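Local structure of alkylhalidase CmlS (Streptomyces venezuelae, 3I3L) at residues S36-K44 with S72-Q80; F57-P68 with H121-K132. The protein is a flavin-dependent halogenase of chloramphenicol biosynthesis that carries a covalently attached FAD cofactor. All coordinates share one frame; numbering follows the deposited sequence.

Contact 1: S36-K44 with S72-Q80; sequences SVAGLTLHK and SILNRLGLQ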
loop_
_atom_site.group_PDB
_atom_site.type_symbol
_atom_site.label_atom_id
_atom_site.label_comp_id
_atom_site.label_asym_id
_atom_site.label_seq_id
_atom_site.Cartn_x
_atom_site.Cartn_y
_atom_site.Cartn_z
ATOM N N SER A 36 -14.573 -2.753 -9.006
ATOM C CA SER A 36 -14.872 -1.644 -9.896
ATOM C C SER A 36 -13.684 -1.206 -10.731
ATOM O O SER A 36 -13.816 -0.981 -11.926
ATOM C CB SER A 36 -15.313 -0.433 -9.052
ATOM O OG SER A 36 -16.650 -0.691 -8.687
ATOM N N VAL A 37 -12.537 -1.006 -10.076
ATOM C CA VAL A 37 -11.335 -0.602 -10.784
ATOM C C VAL A 37 -10.915 -1.663 -11.735
ATOM O O VAL A 37 -10.435 -1.331 -12.827
ATOM C CB VAL A 37 -10.153 -0.237 -9.808
ATOM C CG1 VAL A 37 -8.881 0.068 -10.561
ATOM C CG2 VAL A 37 -10.557 0.935 -8.972
ATOM N N ALA A 38 -11.004 -2.934 -11.317
ATOM C CA ALA A 38 -10.639 -4.029 -12.259
ATOM C C ALA A 38 -11.560 -3.984 -13.534
ATOM O O ALA A 38 -11.079 -4.081 -14.649
ATOM C CB ALA A 38 -10.777 -5.341 -11.623
ATOM N N GLY A 39 -12.862 -3.801 -13.331
ATOM C CA GLY A 39 -13.819 -3.797 -14.438
ATOM C C GLY A 39 -13.639 -2.585 -15.349
ATOM O O GLY A 39 -13.544 -2.747 -16.563
ATOM N N LEU A 40 -13.536 -1.401 -14.763
ATOM C CA LEU A 40 -13.201 -0.186 -15.521
ATOM C C LEU A 40 -11.916 -0.341 -16.320
ATOM O O LEU A 40 -11.844 0.086 -17.481
ATOM C CB LEU A 40 -13.045 1.027 -14.592
ATOM C CG LEU A 40 -14.301 1.482 -13.855
ATOM C CD1 LEU A 40 -13.936 2.437 -12.732
ATOM C CD2 LEU A 40 -15.329 2.124 -14.849
ATOM N N THR A 41 -10.883 -0.938 -15.734
ATOM C CA THR A 41 -9.621 -1.061 -16.475
ATOM C C THR A 41 -9.732 -2.090 -17.608
ATOM O O THR A 41 -9.260 -1.841 -18.698
ATOM C CB THR A 41 -8.432 -1.383 -15.525
ATOM O OG1 THR A 41 -8.386 -0.377 -14.536
ATOM C CG2 THR A 41 -7.092 -1.412 -16.264
ATOM N N LEU A 42 -10.348 -3.251 -17.326
ATOM C CA LEU A 42 -10.565 -4.302 -18.320
ATOM C C LEU A 42 -11.463 -3.807 -19.496
ATOM O O LEU A 42 -11.230 -4.150 -20.621
ATOM C CB LEU A 42 -11.249 -5.516 -17.690
ATOM C CG LEU A 42 -10.384 -6.581 -17.045
ATOM C CD1 LEU A 42 -11.225 -7.467 -16.076
ATOM C CD2 LEU A 42 -9.581 -7.404 -18.089
ATOM N N HIS A 43 -12.470 -2.987 -19.200
ATOM C CA HIS A 43 -13.315 -2.377 -20.235
ATOM C C HIS A 43 -12.515 -1.415 -21.134
ATOM O O HIS A 43 -12.567 -1.526 -22.354
ATOM C CB HIS A 43 -14.476 -1.651 -19.589
ATOM C CG HIS A 43 -15.185 -0.728 -20.518
ATOM N ND1 HIS A 43 -16.266 -1.136 -21.296
ATOM C CD2 HIS A 43 -15.001 0.592 -20.775
ATOM C CE1 HIS A 43 -16.687 -0.111 -22.009
ATOM N NE2 HIS A 43 -15.940 0.949 -21.714
ATOM N N LYS A 44 -11.729 -0.523 -20.534
ATOM C CA LYS A 44 -10.876 0.389 -21.284
ATOM C C LYS A 44 -9.881 -0.430 -22.141
ATOM O O LYS A 44 -9.450 0.021 -23.229
ATOM C CB LYS A 44 -10.108 1.283 -20.292
ATOM C CG LYS A 44 -9.091 2.286 -20.892
ATOM C CD LYS A 44 -8.520 3.161 -19.781
ATOM C CE LYS A 44 -7.448 4.151 -20.282
ATOM N NZ LYS A 44 -8.100 5.224 -21.103
ATOM N N SER A 72 -4.626 9.135 -8.531
ATOM C CA SER A 72 -3.950 9.112 -9.807
ATOM C C SER A 72 -4.608 8.065 -10.725
ATOM O O SER A 72 -4.811 8.311 -11.909
ATOM C CB SER A 72 -2.480 8.808 -9.602
ATOM O OG SER A 72 -1.874 8.598 -10.833
ATOM N N ILE A 73 -4.941 6.901 -10.172
ATOM C CA ILE A 73 -5.477 5.825 -10.970
ATOM C C ILE A 73 -6.868 6.187 -11.436
ATOM O O ILE A 73 -7.200 6.048 -12.614
ATOM C CB ILE A 73 -5.527 4.479 -10.201
ATOM C CG1 ILE A 73 -4.117 3.856 -10.094
ATOM C CG2 ILE A 73 -6.486 3.463 -10.939
ATOM C CD1 ILE A 73 -4.045 2.657 -9.155
ATOM N N LEU A 74 -7.688 6.655 -10.510
ATOM C CA LEU A 74 -9.027 7.065 -10.831
ATOM C C LEU A 74 -9.025 8.228 -11.870
ATOM O O LEU A 74 -9.880 8.311 -12.718
ATOM C CB LEU A 74 -9.745 7.497 -9.548
ATOM C CG LEU A 74 -10.036 6.365 -8.541
ATOM C CD1 LEU A 74 -10.749 6.902 -7.310
ATOM C CD2 LEU A 74 -10.851 5.301 -9.199
ATOM N N ASN A 75 -8.052 9.107 -11.792
ATOM C CA ASN A 75 -7.975 10.231 -12.727
ATOM C C ASN A 75 -7.702 9.676 -14.131
ATOM O O ASN A 75 -8.415 10.032 -15.050
ATOM C CB ASN A 75 -6.884 11.194 -12.297
ATOM C CG ASN A 75 -6.584 12.255 -13.377
ATOM O OD1 ASN A 75 -7.230 13.293 -13.411
ATOM N ND2 ASN A 75 -5.596 12.006 -14.220
ATOM N N ARG A 76 -6.716 8.757 -14.264
ATOM C CA ARG A 76 -6.377 8.132 -15.533
ATOM C C ARG A 76 -7.475 7.227 -16.107
ATOM O O ARG A 76 -7.447 6.882 -17.283
ATOM C CB ARG A 76 -5.041 7.371 -15.412
ATOM C CG ARG A 76 -3.866 8.359 -15.365
ATOM C CD ARG A 76 -2.483 7.695 -15.191
ATOM N NE ARG A 76 -2.264 7.302 -13.797
ATOM C CZ ARG A 76 -1.939 6.065 -13.389
ATOM N NH1 ARG A 76 -1.745 5.813 -12.084
ATOM N NH2 ARG A 76 -1.778 5.095 -14.285
ATOM N N LEU A 77 -8.438 6.858 -15.276
ATOM C CA LEU A 77 -9.577 6.072 -15.711
ATOM C C LEU A 77 -10.781 6.985 -15.977
ATOM O O LEU A 77 -11.867 6.484 -16.279
ATOM C CB LEU A 77 -9.997 5.044 -14.655
ATOM C CG LEU A 77 -9.124 3.781 -14.496
ATOM C CD1 LEU A 77 -9.553 2.991 -13.229
ATOM C CD2 LEU A 77 -9.190 2.919 -15.758
ATOM N N GLY A 78 -10.601 8.303 -15.806
ATOM C CA GLY A 78 -11.615 9.276 -16.262
ATOM C C GLY A 78 -12.616 9.734 -15.237
ATOM O O GLY A 78 -13.633 10.347 -15.561
ATOM N N LEU A 79 -12.312 9.522 -13.978
ATOM C CA LEU A 79 -13.277 9.824 -12.959
ATOM C C LEU A 79 -13.135 11.201 -12.284
ATOM O O LEU A 79 -13.882 11.533 -11.343
ATOM C CB LEU A 79 -13.245 8.690 -11.955
ATOM C CG LEU A 79 -13.900 7.462 -12.609
ATOM C CD1 LEU A 79 -13.168 6.242 -12.195
ATOM C CD2 LEU A 79 -15.275 7.392 -12.199
ATOM N N GLN A 80 -12.171 11.979 -12.751
ATOM C CA GLN A 80 -11.822 13.261 -12.082
ATOM C C GLN A 80 -12.998 14.213 -11.816
ATOM O O GLN A 80 -13.110 14.789 -10.729
ATOM C CB GLN A 80 -10.748 14.014 -12.824
ATOM C CG GLN A 80 -10.058 14.928 -11.922
ATOM C CD GLN A 80 -9.494 14.190 -10.711
ATOM O OE1 GLN A 80 -8.606 13.325 -10.838
ATOM N NE2 GLN A 80 -9.990 14.550 -9.524
#

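Contact 2: F57-P68 with H121-K132; sequences FPRYRVGESLLP and HAVQVKREEFDK. With FAD (flavin-adenine dinucleotide), chain B.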
loop_
_atom_site.group_PDB
_atom_site.type_symbol
_atom_site.label_atom_id
_atom_site.label_comp_id
_atom_site.label_asym_id
_atom_site.label_seq_id
_atom_site.Cartn_x
_atom_site.Cartn_y
_atom_site.Cartn_z
ATOM N N PHE A 57 -26.082 -1.756 -3.123
ATOM C CA PHE A 57 -25.403 -0.493 -2.799
ATOM C C PHE A 57 -26.433 0.615 -2.701
ATOM O O PHE A 57 -27.441 0.601 -3.423
ATOM C CB PHE A 57 -24.358 -0.114 -3.844
ATOM C CG PHE A 57 -23.069 -0.912 -3.751
ATOM C CD1 PHE A 57 -23.000 -2.081 -2.990
ATOM C CD2 PHE A 57 -21.937 -0.495 -4.440
ATOM C CE1 PHE A 57 -21.841 -2.820 -2.912
ATOM C CE2 PHE A 57 -20.802 -1.223 -4.385
ATOM C CZ PHE A 57 -20.723 -2.403 -3.592
ATOM N N PRO A 58 -26.180 1.602 -1.830
ATOM C CA PRO A 58 -24.963 1.728 -0.986
ATOM C C PRO A 58 -24.991 0.784 0.197
ATOM O O PRO A 58 -26.071 0.441 0.687
ATOM C CB PRO A 58 -25.033 3.170 -0.479
ATOM C CG PRO A 58 -26.583 3.468 -0.438
ATOM C CD PRO A 58 -27.139 2.711 -1.635
ATOM N N ARG A 59 -23.804 0.342 0.643
ATOM C CA ARG A 59 -23.717 -0.462 1.849
ATOM C C ARG A 59 -22.542 0.054 2.636
ATOM O O ARG A 59 -21.529 0.446 2.018
ATOM C CB ARG A 59 -23.599 -1.957 1.528
ATOM C CG ARG A 59 -22.429 -2.363 0.652
ATOM C CD ARG A 59 -21.146 -2.688 1.477
ATOM N NE ARG A 59 -20.063 -2.988 0.536
ATOM C CZ ARG A 59 -19.250 -2.068 0.017
ATOM N NH1 ARG A 59 -18.290 -2.411 -0.825
ATOM N NH2 ARG A 59 -19.408 -0.787 0.335
ATOM N N TYR A 60 -22.701 0.085 3.983
ATOM C CA TYR A 60 -21.704 0.621 4.930
ATOM C C TYR A 60 -20.401 -0.179 4.894
ATOM O O TYR A 60 -20.428 -1.388 4.831
ATOM C CB TYR A 60 -22.241 0.708 6.391
ATOM C CG TYR A 60 -21.107 1.103 7.308
ATOM C CD1 TYR A 60 -20.823 2.447 7.567
ATOM C CD2 TYR A 60 -20.241 0.125 7.821
ATOM C CE1 TYR A 60 -19.718 2.809 8.320
ATOM C CE2 TYR A 60 -19.103 0.472 8.573
ATOM C CZ TYR A 60 -18.865 1.810 8.828
ATOM O OH TYR A 60 -17.753 2.140 9.550
ATOM N N ARG A 61 -19.263 0.517 4.957
ATOM C CA ARG A 61 -17.958 -0.129 4.926
ATOM C C ARG A 61 -16.899 0.771 5.593
ATOM O O ARG A 61 -16.839 1.956 5.363
ATOM C CB ARG A 61 -17.573 -0.428 3.485
ATOM C CG ARG A 61 -16.308 -1.201 3.279
ATOM C CD ARG A 61 -16.574 -2.641 3.594
ATOM N NE ARG A 61 -15.452 -3.532 3.240
ATOM C CZ ARG A 61 -14.238 -3.534 3.810
ATOM N NH1 ARG A 61 -13.918 -2.684 4.787
ATOM N NH2 ARG A 61 -13.354 -4.437 3.435
ATOM N N VAL A 62 -16.097 0.178 6.453
ATOM C CA VAL A 62 -15.030 0.866 7.116
ATOM C C VAL A 62 -13.855 0.858 6.141
ATOM O O VAL A 62 -13.827 0.024 5.219
ATOM C CB VAL A 62 -14.643 0.132 8.448
ATOM C CG1 VAL A 62 -13.872 -1.170 8.146
ATOM C CG2 VAL A 62 -13.855 1.082 9.375
ATOM N N GLY A 63 -12.926 1.799 6.320
ATOM C CA GLY A 63 -11.680 1.868 5.496
ATOM C C GLY A 63 -11.712 3.131 4.680
ATOM O O GLY A 63 -11.871 3.067 3.484
ATOM N N GLU A 64 -11.575 4.262 5.344
ATOM C CA GLU A 64 -12.047 5.524 4.819
ATOM C C GLU A 64 -10.984 6.503 4.317
ATOM O O GLU A 64 -11.329 7.528 3.683
ATOM C CB GLU A 64 -12.911 6.178 5.880
ATOM C CG GLU A 64 -14.149 5.304 6.173
ATOM C CD GLU A 64 -14.707 5.519 7.559
ATOM O OE1 GLU A 64 -13.922 5.505 8.548
ATOM O OE2 GLU A 64 -15.949 5.677 7.652
ATOM N N SER A 65 -9.712 6.214 4.591
ATOM C CA SER A 65 -8.672 7.211 4.308
ATOM C C SER A 65 -7.844 6.729 3.134
ATOM O O SER A 65 -7.211 5.631 3.181
ATOM C CB SER A 65 -7.799 7.463 5.552
ATOM O OG SER A 65 -6.764 8.388 5.319
ATOM N N LEU A 66 -7.863 7.538 2.067
ATOM C CA LEU A 66 -7.249 7.160 0.791
ATOM C C LEU A 66 -5.887 7.778 0.511
ATOM O O LEU A 66 -5.384 8.619 1.299
ATOM C CB LEU A 66 -8.230 7.477 -0.323
ATOM C CG LEU A 66 -9.659 6.903 -0.126
ATOM C CD1 LEU A 66 -10.499 7.095 -1.382
ATOM C CD2 LEU A 66 -9.543 5.405 0.237
ATOM N N LEU A 67 -5.280 7.392 -0.618
ATOM C CA LEU A 67 -3.895 7.830 -0.912
ATOM C C LEU A 67 -3.808 8.454 -2.309
ATOM O O LEU A 67 -4.651 8.181 -3.199
ATOM C CB LEU A 67 -2.911 6.647 -0.763
ATOM C CG LEU A 67 -2.675 6.101 0.670
ATOM C CD1 LEU A 67 -1.766 4.785 0.631
ATOM C CD2 LEU A 67 -2.036 7.173 1.630
ATOM N N PRO A 68 -2.823 9.304 -2.509
ATOM C CA PRO A 68 -2.614 9.977 -3.814
ATOM C C PRO A 68 -2.528 9.005 -4.969
ATOM O O PRO A 68 -3.014 9.314 -6.073
ATOM C CB PRO A 68 -1.249 10.681 -3.635
ATOM C CG PRO A 68 -1.224 11.014 -2.179
ATOM C CD PRO A 68 -1.908 9.813 -1.484
ATOM N N HIS A 121 -2.183 15.213 -2.685
ATOM C CA HIS A 121 -3.100 15.006 -1.600
ATOM C C HIS A 121 -3.998 13.785 -1.932
ATOM O O HIS A 121 -3.894 13.187 -3.028
ATOM C CB HIS A 121 -3.955 16.242 -1.439
ATOM C CG HIS A 121 -4.886 16.434 -2.585
ATOM N ND1 HIS A 121 -4.490 17.022 -3.773
ATOM C CD2 HIS A 121 -6.163 16.026 -2.771
ATOM C CE1 HIS A 121 -5.495 16.998 -4.633
ATOM N NE2 HIS A 121 -6.524 16.406 -4.046
ATOM N N ALA A 122 -4.812 13.360 -0.961
ATOM C CA ALA A 122 -5.861 12.428 -1.268
ATOM C C ALA A 122 -7.065 12.905 -0.527
ATOM O O ALA A 122 -7.180 14.113 -0.245
ATOM C CB ALA A 122 -5.497 10.935 -0.915
ATOM N N VAL A 123 -7.974 11.994 -0.195
ATOM C CA VAL A 123 -9.220 12.434 0.422
ATOM C C VAL A 123 -9.655 11.410 1.428
ATOM O O VAL A 123 -9.095 10.293 1.490
ATOM C CB VAL A 123 -10.325 12.520 -0.644
ATOM C CG1 VAL A 123 -10.040 13.665 -1.630
ATOM C CG2 VAL A 123 -10.429 11.144 -1.403
ATOM N N GLN A 124 -10.653 11.779 2.204
ATOM C CA GLN A 124 -11.285 10.878 3.139
ATOM C C GLN A 124 -12.721 10.674 2.610
ATOM O O GLN A 124 -13.292 11.613 2.070
ATOM C CB GLN A 124 -11.335 11.516 4.532
ATOM C CG GLN A 124 -10.093 12.369 4.914
ATOM C CD GLN A 124 -8.950 11.492 5.380
ATOM O OE1 GLN A 124 -8.045 11.947 6.081
ATOM N NE2 GLN A 124 -9.006 10.215 5.046
ATOM N N VAL A 125 -13.274 9.452 2.718
ATOM C CA VAL A 125 -14.587 9.195 2.162
ATOM C C VAL A 125 -15.474 8.387 3.079
ATOM O O VAL A 125 -15.014 7.677 3.971
ATOM C CB VAL A 125 -14.541 8.479 0.766
ATOM C CG1 VAL A 125 -13.548 9.220 -0.204
ATOM C CG2 VAL A 125 -14.088 7.016 0.946
ATOM N N LYS A 126 -16.766 8.482 2.816
ATOM C CA LYS A 126 -17.727 7.561 3.316
ATOM C C LYS A 126 -17.794 6.448 2.279
ATOM O O LYS A 126 -18.177 6.688 1.114
ATOM C CB LYS A 126 -19.055 8.302 3.491
ATOM C CG LYS A 126 -20.146 7.502 4.114
ATOM C CD LYS A 126 -21.277 8.444 4.651
ATOM C CE LYS A 126 -21.169 8.585 6.185
ATOM N NZ LYS A 126 -22.255 9.467 6.753
ATOM N N ARG A 127 -17.345 5.253 2.663
ATOM C CA ARG A 127 -17.115 4.155 1.712
ATOM C C ARG A 127 -18.392 3.693 0.983
ATOM O O ARG A 127 -18.325 3.294 -0.199
ATOM C CB ARG A 127 -16.454 2.947 2.386
ATOM C CG ARG A 127 -14.941 3.077 2.588
ATOM C CD ARG A 127 -14.141 3.079 1.234
ATOM N NE ARG A 127 -14.423 1.843 0.507
ATOM C CZ ARG A 127 -13.848 0.663 0.792
ATOM N NH1 ARG A 127 -12.946 0.573 1.799
ATOM N NH2 ARG A 127 -14.207 -0.430 0.107
ATOM N N GLU A 128 -19.532 3.735 1.671
ATOM C CA GLU A 128 -20.810 3.392 1.047
ATOM C C GLU A 128 -21.071 4.299 -0.176
ATOM O O GLU A 128 -21.635 3.860 -1.171
ATOM C CB GLU A 128 -21.951 3.470 2.070
ATOM C CG GLU A 128 -22.179 4.852 2.643
ATOM C CD GLU A 128 -22.835 4.809 4.040
ATOM O OE1 GLU A 128 -24.077 4.940 4.120
ATOM O OE2 GLU A 128 -22.131 4.663 5.061
ATOM N N GLU A 129 -20.591 5.542 -0.116
ATOM C CA GLU A 129 -20.832 6.492 -1.202
ATOM C C GLU A 129 -19.777 6.398 -2.269
ATOM O O GLU A 129 -20.082 6.313 -3.450
ATOM C CB GLU A 129 -20.959 7.936 -0.658
ATOM C CG GLU A 129 -22.196 8.140 0.202
ATOM C CD GLU A 129 -22.257 9.534 0.874
ATOM O OE1 GLU A 129 -21.271 10.327 0.870
ATOM O OE2 GLU A 129 -23.314 9.823 1.454
ATOM N N PHE A 130 -18.523 6.341 -1.847
ATOM C CA PHE A 130 -17.406 6.169 -2.754
ATOM C C PHE A 130 -17.483 4.860 -3.551
ATOM O O PHE A 130 -17.291 4.835 -4.755
ATOM C CB PHE A 130 -16.095 6.214 -1.953
ATOM C CG PHE A 130 -14.867 5.982 -2.784
ATOM C CD1 PHE A 130 -14.399 6.963 -3.612
ATOM C CD2 PHE A 130 -14.192 4.769 -2.716
ATOM C CE1 PHE A 130 -13.227 6.760 -4.410
ATOM C CE2 PHE A 130 -13.030 4.531 -3.444
ATOM C CZ PHE A 130 -12.519 5.536 -4.320
ATOM N N ASP A 131 -17.724 3.760 -2.878
ATOM C CA ASP A 131 -17.813 2.464 -3.582
ATOM C C ASP A 131 -18.981 2.478 -4.619
ATOM O O ASP A 131 -18.863 1.921 -5.700
ATOM C CB ASP A 131 -18.018 1.327 -2.596
ATOM C CG ASP A 131 -16.759 1.034 -1.742
ATOM O OD1 ASP A 131 -15.775 1.786 -1.795
ATOM O OD2 ASP A 131 -16.748 0.015 -1.025
ATOM N N LYS A 132 -20.085 3.134 -4.279
ATOM C CA LYS A 132 -21.232 3.172 -5.169
ATOM C C LYS A 132 -20.993 4.064 -6.383
ATOM O O LYS A 132 -21.544 3.833 -7.444
ATOM C CB LYS A 132 -22.491 3.609 -4.424
ATOM C CG LYS A 132 -23.686 3.830 -5.345
ATOM C CD LYS A 132 -24.989 4.027 -4.549
ATOM C CE LYS A 132 -26.048 4.741 -5.422
ATOM N NZ LYS A 132 -26.622 3.812 -6.413
HETATM P PA FAD B . -14.043 -4.831 -0.098
HETATM O O1A FAD B . -14.347 -5.701 1.099
HETATM O O2A FAD B . -14.030 -3.360 0.134
HETATM O O5B FAD B . -15.130 -5.188 -1.264
HETATM C C5B FAD B . -15.451 -6.533 -1.555
HETATM C C4B FAD B . -16.915 -6.683 -2.028
HETATM O O4B FAD B . -17.112 -8.068 -2.397
HETATM C C3B FAD B . -17.921 -6.376 -0.944
HETATM O O3B FAD B . -18.746 -5.328 -1.351
HETATM C C2B FAD B . -18.734 -7.669 -0.782
HETATM O O2B FAD B . -20.099 -7.401 -0.700
HETATM C C1B FAD B . -18.420 -8.454 -2.047
HETATM N N9A FAD B . -18.444 -9.902 -1.972
HETATM C C8A FAD B . -17.884 -10.695 -1.014
HETATM N N7A FAD B . -18.105 -11.987 -1.339
HETATM C C5A FAD B . -18.875 -12.037 -2.451
HETATM C C6A FAD B . -19.393 -13.093 -3.178
HETATM N N6A FAD B . -19.163 -14.344 -2.822
HETATM N N1A FAD B . -20.103 -12.803 -4.312
HETATM C C2A FAD B . -20.341 -11.510 -4.709
HETATM N N3A FAD B . -19.813 -10.484 -3.987
HETATM C C4A FAD B . -19.088 -10.737 -2.875
HETATM N N1 FAD B . -8.071 0.969 3.782
HETATM C C2 FAD B . -7.676 2.240 3.398
HETATM O O2 FAD B . -7.303 2.392 2.243
HETATM N N3 FAD B . -7.678 3.286 4.282
HETATM C C4 FAD B . -8.077 3.103 5.580
HETATM O O4 FAD B . -8.091 4.099 6.373
HETATM C C4X FAD B . -8.446 1.820 5.987
HETATM N N5 FAD B . -8.867 1.606 7.272
HETATM C C5X FAD B . -9.329 0.362 7.634
HETATM C C6 FAD B . -9.751 0.129 8.951
HETATM C C7 FAD B . -10.136 -1.136 9.327
HETATM C C7M FAD B . -10.615 -1.415 10.731
HETATM C C8 FAD B . -10.148 -2.141 8.366
HETATM C C8M FAD B . -10.649 -3.490 8.698
HETATM C C9 FAD B . -9.689 -1.938 7.060
HETATM C C9A FAD B . -9.287 -0.656 6.719
HETATM N N10 FAD B . -8.901 -0.456 5.425
HETATM C C10 FAD B . -8.437 0.752 5.064
HETATM C "C1'" FAD B . -8.783 -1.676 4.576
HETATM C "C2'" FAD B . -9.637 -1.529 3.339
HETATM O "O2'" FAD B . -10.896 -1.162 3.737
HETATM C "C3'" FAD B . -9.681 -2.733 2.436
HETATM O "O3'" FAD B . -8.375 -3.035 1.997
HETATM C "C4'" FAD B . -10.553 -2.445 1.169
HETATM O "O4'" FAD B . -11.910 -2.309 1.492
HETATM C "C5'" FAD B . -10.448 -3.616 0.201
HETATM O "O5'" FAD B . -11.161 -3.346 -0.971
HETATM P P FAD B . -11.695 -4.613 -1.748
HETATM O O1P FAD B . -10.589 -5.639 -1.857
HETATM O O2P FAD B . -12.403 -4.165 -3.023
HETATM O O3P FAD B . -12.704 -5.361 -0.729
HETATM O O HOH W 1 -26.321 0.949 -6.574
HETATM O O HOH W 2 -21.889 1.050 -1.335
HETATM O O HOH W 3 -17.266 4.558 5.573
#

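Contact 1: S36-K44 with S72-Q80
Leu77 covers more of this contact than any other residue: its forked end reaches between Val37 and Thr41 on the facing helix, crossing both side chains at about a right angle. Thr41 OG1 lies against both methyls, 3.6 Å from Leu77 CD2 and 3.8 Å from Leu77 CD1, while CD1 also meets Val37 CG1. A leucine suits the place because its two methyls together can cover two residues one helical turn apart. Thr41 can sit in apolar company because its hydroxyl is turned back on its own helix. With OG1 beside the backbone N (chi1 -56°), it donates to Val37 O at 2.8 Å, from the opposite face of that carbonyl to the backbone N-H of Thr41. Were Thr41 an alanine, Val37 O would probably lose this second donor and a gap would be likely to open beside the Leu77 methyls. Beta-branched Val37 spreads its methyls, CG1 standing 4.2 Å from Ile73 CG2 in another right-angled crossing and CG2 turning to Leu74. Further round the helix, Leu40 and Leu79 reach toward each other tip to tip, their CD1 atoms 3.9 Å apart. At the outer border the aliphatic chain of Lys44 passes obliquely by Leu77, and lysine suits this border because its methylenes cover leucine while its charge can stay at the exposed surface. Gly78 takes a positive phi in a Schellman motif ending the helix, and that turn brings Leu79 back to face Leu40. Val336 of helix 327-347 adds to the core from the side of Val37 and Ile73. Segments 36-44 and 72-76 have axes 11.4 Å apart, crossing at 37°: an apolar packing in which the helix after the glycine-rich turn, consistent with a Rossmann-type GxGxxG motif, is covered by the C-terminal end of helix 68-76 and the turn that follows it.

Contact 2: F57-P68 with H121-K132
Arg127 and Gly63 meet right against the FAD. Arg127 NH1 reaches Gly63 O at 3.2 Å in an almost straight bond (171°), in the carbonyl plane on a lone pair. The same guanidinium turns to the cofactor, NH1 bonding to FAD O4' and NH2 lying 2.9 Å from the phosphate oxygen FAD O2A. Arg61 runs alongside, its CG over one face of the Arg127 guanidinium, and grips FAD O1A with NE and NH2 together; two arginines suit the negative diphosphate. Arg59 takes the ribose, with NH1 3.0 Å from FAD O3B. Ser65 holds the flavin through its backbone: its O accepts from FAD N3 at 2.6 Å and its N donates to FAD O4. Gly63 has no side chain, which matters because a CB would clash with FAD O2'.

Behind this shell Asp131 positions Arg59 and Arg127 in a salt-bridge network. Its OD2 gathers three N-H groups: Arg59 NH1, on the anti lone pair at 2.9 Å, and Arg59 NH2, with Arg127 NH2 on the syn lone pair. OD1 binds Arg127 NE at 2.7 Å, so the double grip would resist rotation of that guanidinium. The bends of Arg127 at chi2 and chi3 (-67° and -58°) fold it back to this aspartate, one helical turn on. The Arg59 guanidinium also lies between Phe57 CZ on one face and Arg61 CG on the other.

Farther out, Val125 N to Glu64 O and Leu66 N to Val123 O bridge the backbones around Ser65. Leu66 CD1 sits over the Phe130 ring, 4.1 Å from its centroid, a CH-pi contact suited to a branched aliphatic tip. Met71 of helix 68-76 packs on Leu66 and Val123, strand 122-124 pairs with strand 89-97, and Trp237 of strand 234-240 touches Val62.

In the fold
The segments of the two contacts alternate along the chain, and 57-68 runs directly into helix 68-76, whose end and following turn form most of 72-80. Their centres lie 16 Å apart, and they meet directly where Leu74 CD1 of contact 1 packs 3.7 Å from Phe130 CZ of contact 2. Helix 127-140 also reaches the other segment of contact 1, with Leu134 and Leu135 touching Ser36. Contact 2 binds FAD itself, whereas contact 1 stands one layer back, the Val37 side chain being about 8 Å from the cofactor. Val328, whose backbone N bonds to FAD, lies near both: about 4 Å from Arg127 and about 7 Å from Leu74, measured between side chains.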